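Local coordinates for protein chloramphenicol acetyltransferase (Bacteroides thetaiotaomicron, PDB 2I9D) that probably transfers an acetyl group from acetyl-CoA to chloramphenicol, working as a trimer, at residues S34-G39 with M189-T194. Sequence-based numbering, arbitrary orientation.
Sequences SEVECG and MPIAMT
Val36 and selenomethionine Met189 stand side by side on one face of an antiparallel strand pair in a mixed sheet, pointing the same way, and illustrate how a hydrogen-bonded pair sets its side chains flank to flank. The methyl CG2 of Val36 lies 3.7 Å from CG of Met189, and the same methyl, placed between the backbone N and the carbonyl carbon (chi1 -68° for CG1), also reaches CD1 of Ile191 at 3.9 Å, there crossing the extended isoleucine chain at a slant. One branch thus bridges two residues of the opposing strand. From beyond the end of strand 29-37, Cys38 adds its sulfur, with SG 3.6 Å from CG of Met189 and slightly farther from the selenium; methyl and thiol thus touch Met189 CG from directions roughly at right angles, while the bend at its chi3 (-72°) turns the terminal methyl aside.

Beneath these groups the backbones form two reciprocal pairs, Ser34 with Ile191 and Val36 with Met189. The bond from Ile191 N to Ser34 O, 2.9 Å long, is nearly straight (171° at the hydrogen), whereas Ser34 N meets Ile191 O well tilted from the carbonyl plane. Between them, the non-hydrogen-bonded pair Glu35 and Pro190, which needs no N-H of the proline, brings Glu35 CA within 3.3 Å of Met189 O in a CA-H...O contact.

Strand 29-37, outermost in the six-stranded sheet within this chain, lies at a subunit interface, as in the trimers of this family: the Glu35 carboxylate forms a salt bridge with Arg183 of the second subunit, and Ser34 OG bonds Tyr156 O there. Its partner, strand 186-196, has strand 174-183 as other neighbour. Helix 202-216 packs on Ser34 and Cys38 through Tyr209 and Leu216, and helix 39-47 starts immediately after Cys38, its N-cap.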
ATOM      1  N   SER A  34       6.120  -7.319  -0.542  1.00 24.61           N
ATOM      2  CA  SER A  34       7.445  -7.714  -1.001  1.00 26.52           C
ATOM      3  C   SER A  34       7.286  -8.866  -1.977  1.00 27.75           C
ATOM      4  O   SER A  34       6.171  -9.305  -2.225  1.00 28.94           O
ATOM      5  CB  SER A  34       8.358  -8.099   0.189  1.00 26.67           C
ATOM      6  OG  SER A  34       9.649  -8.504  -0.260  1.00 26.40           O
ATOM      7  N   GLU A  35       8.384  -9.349  -2.545  1.00 29.19           N
ATOM      8  CA  GLU A  35       8.328 -10.418  -3.537  1.00 30.79           C
ATOM      9  C   GLU A  35       9.196 -11.560  -3.088  1.00 30.36           C
ATOM     10  O   GLU A  35      10.220 -11.337  -2.445  1.00 30.38           O
ATOM     11  CB  GLU A  35       8.719  -9.926  -4.928  1.00 30.58           C
ATOM     12  CG  GLU A  35       9.954  -9.041  -4.990  1.00 34.98           C
ATOM     13  CD  GLU A  35      10.478  -8.856  -6.409  1.00 34.54           C
ATOM     14  OE1 GLU A  35       9.904  -8.022  -7.164  1.00 38.43           O
ATOM     15  OE2 GLU A  35      11.468  -9.561  -6.752  1.00 39.05           O
ATOM     16  N   VAL A  36       8.744 -12.785  -3.345  1.00 30.01           N
ATOM     17  CA  VAL A  36       9.502 -13.960  -2.985  1.00 30.45           C
ATOM     18  C   VAL A  36       9.685 -14.815  -4.217  1.00 31.71           C
ATOM     19  O   VAL A  36       8.804 -14.869  -5.101  1.00 31.27           O
ATOM     20  CB  VAL A  36       8.838 -14.848  -1.855  1.00 30.73           C
ATOM     21  CG1 VAL A  36       8.823 -14.142  -0.505  1.00 28.64           C
ATOM     22  CG2 VAL A  36       7.439 -15.378  -2.262  1.00 30.34           C
ATOM     23  N   GLU A  37      10.832 -15.488  -4.261  1.00 32.20           N
ATOM     24  CA  GLU A  37      11.069 -16.542  -5.240  1.00 32.61           C
ATOM     25  C   GLU A  37      10.283 -17.745  -4.837  1.00 31.99           C
ATOM     26  O   GLU A  37      10.167 -18.047  -3.656  1.00 31.81           O
ATOM     27  CB  GLU A  37      12.550 -16.902  -5.318  1.00 32.85           C
ATOM     28  CG  GLU A  37      13.299 -15.974  -6.224  1.00 36.41           C
ATOM     29  CD  GLU A  37      14.771 -16.360  -6.376  1.00 41.18           C
ATOM     30  OE1 GLU A  37      15.076 -17.577  -6.368  1.00 43.28           O
ATOM     31  OE2 GLU A  37      15.599 -15.431  -6.517  1.00 41.36           O
ATOM     32  N   CYS A  38       9.733 -18.426  -5.832  1.00 32.07           N
ATOM     33  CA  CYS A  38       8.856 -19.560  -5.592  1.00 31.74           C
ATOM     34  C   CYS A  38       8.957 -20.595  -6.718  1.00 32.19           C
ATOM     35  O   CYS A  38       8.047 -21.418  -6.885  1.00 32.33           O
ATOM     36  CB  CYS A  38       7.409 -19.063  -5.430  1.00 31.09           C
ATOM     37  SG  CYS A  38       6.865 -18.006  -6.772  1.00 29.24           S
ATOM     38  N   GLY A  39      10.045 -20.540  -7.494  1.00 32.49           N
ATOM     39  CA  GLY A  39      10.287 -21.494  -8.583  1.00 32.81           C
ATOM     40  C   GLY A  39      10.313 -22.954  -8.133  1.00 33.81           C
ATOM     41  O   GLY A  39       9.729 -23.817  -8.789  1.00 33.74           O
HETATM   42  N   MSE A 189       6.638 -14.069  -6.865  1.00 26.93           N
HETATM   43  CA  MSE A 189       5.242 -13.693  -6.664  1.00 28.63           C
HETATM   44  C   MSE A 189       5.214 -12.624  -5.599  1.00 26.06           C
HETATM   45  O   MSE A 189       6.137 -12.606  -4.786  1.00 26.53           O
HETATM   46  CB  MSE A 189       4.422 -14.899  -6.230  1.00 27.78           C
HETATM   47  CG  MSE A 189       4.896 -15.553  -4.960  1.00 29.61           C
HETATM   48 SE   MSE A 189       3.789 -17.128  -4.523  1.00 38.43          SE
HETATM   49  CE  MSE A 189       2.160 -16.150  -3.971  1.00 28.81           C
ATOM     50  N   PRO A 190       4.199 -11.709  -5.617  1.00 23.91           N
ATOM     51  CA  PRO A 190       4.093 -10.710  -4.544  1.00 23.44           C
ATOM     52  C   PRO A 190       3.221 -11.162  -3.356  1.00 23.44           C
ATOM     53  O   PRO A 190       2.249 -11.905  -3.522  1.00 23.50           O
ATOM     54  CB  PRO A 190       3.496  -9.482  -5.259  1.00 22.05           C
ATOM     55  CG  PRO A 190       2.700 -10.067  -6.430  1.00 22.73           C
ATOM     56  CD  PRO A 190       3.139 -11.507  -6.629  1.00 24.06           C
ATOM     57  N   ILE A 191       3.612 -10.748  -2.158  1.00 24.62           N
ATOM     58  CA  ILE A 191       2.839 -11.011  -0.956  1.00 25.24           C
ATOM     59  C   ILE A 191       2.779  -9.735  -0.137  1.00 26.45           C
ATOM     60  O   ILE A 191       3.804  -9.166   0.221  1.00 27.28           O
ATOM     61  CB  ILE A 191       3.379 -12.220  -0.142  1.00 25.74           C
ATOM     62  CG1 ILE A 191       3.446 -13.498  -1.027  1.00 24.40           C
ATOM     63  CG2 ILE A 191       2.538 -12.441   1.146  1.00 25.04           C
ATOM     64  CD1 ILE A 191       4.069 -14.704  -0.381  1.00 24.30           C
ATOM     65  N   ALA A 192       1.550  -9.277   0.099  1.00 27.08           N
ATOM     66  CA  ALA A 192       1.241  -8.102   0.875  1.00 27.87           C
ATOM     67  C   ALA A 192       0.729  -8.567   2.244  1.00 29.37           C
ATOM     68  O   ALA A 192       0.183  -9.681   2.375  1.00 29.18           O
ATOM     69  CB  ALA A 192       0.182  -7.281   0.159  1.00 26.31           C
HETATM   70  N   MSE A 193       0.914  -7.729   3.260  1.00 30.31           N
HETATM   71  CA  MSE A 193       0.356  -8.012   4.561  1.00 33.77           C
HETATM   72  C   MSE A 193       0.141  -6.764   5.407  1.00 29.91           C
HETATM   73  O   MSE A 193       0.824  -5.765   5.248  1.00 29.18           O
HETATM   74  CB  MSE A 193       1.197  -9.059   5.308  1.00 32.32           C
HETATM   75  CG  MSE A 193       2.594  -8.607   5.684  1.00 36.07           C
HETATM   76 SE   MSE A 193       3.730 -10.056   6.462  1.00 50.33          SE
HETATM   77  CE  MSE A 193       2.378 -10.966   7.616  1.00 22.44           C
ATOM     78  N   THR A 194      -0.835  -6.858   6.309  1.00 28.33           N
ATOM     79  CA  THR A 194      -1.179  -5.803   7.241  1.00 26.10           C
ATOM     80  C   THR A 194      -1.079  -6.337   8.673  1.00 25.90           C
ATOM     81  O   THR A 194      -1.730  -7.307   9.035  1.00 26.11           O
ATOM     82  CB  THR A 194      -2.564  -5.236   6.910  1.00 25.79           C
ATOM     83  OG1 THR A 194      -2.479  -4.637   5.630  1.00 23.39           O
ATOM     84  CG2 THR A 194      -3.035  -4.165   7.919  1.00 24.43           C
TER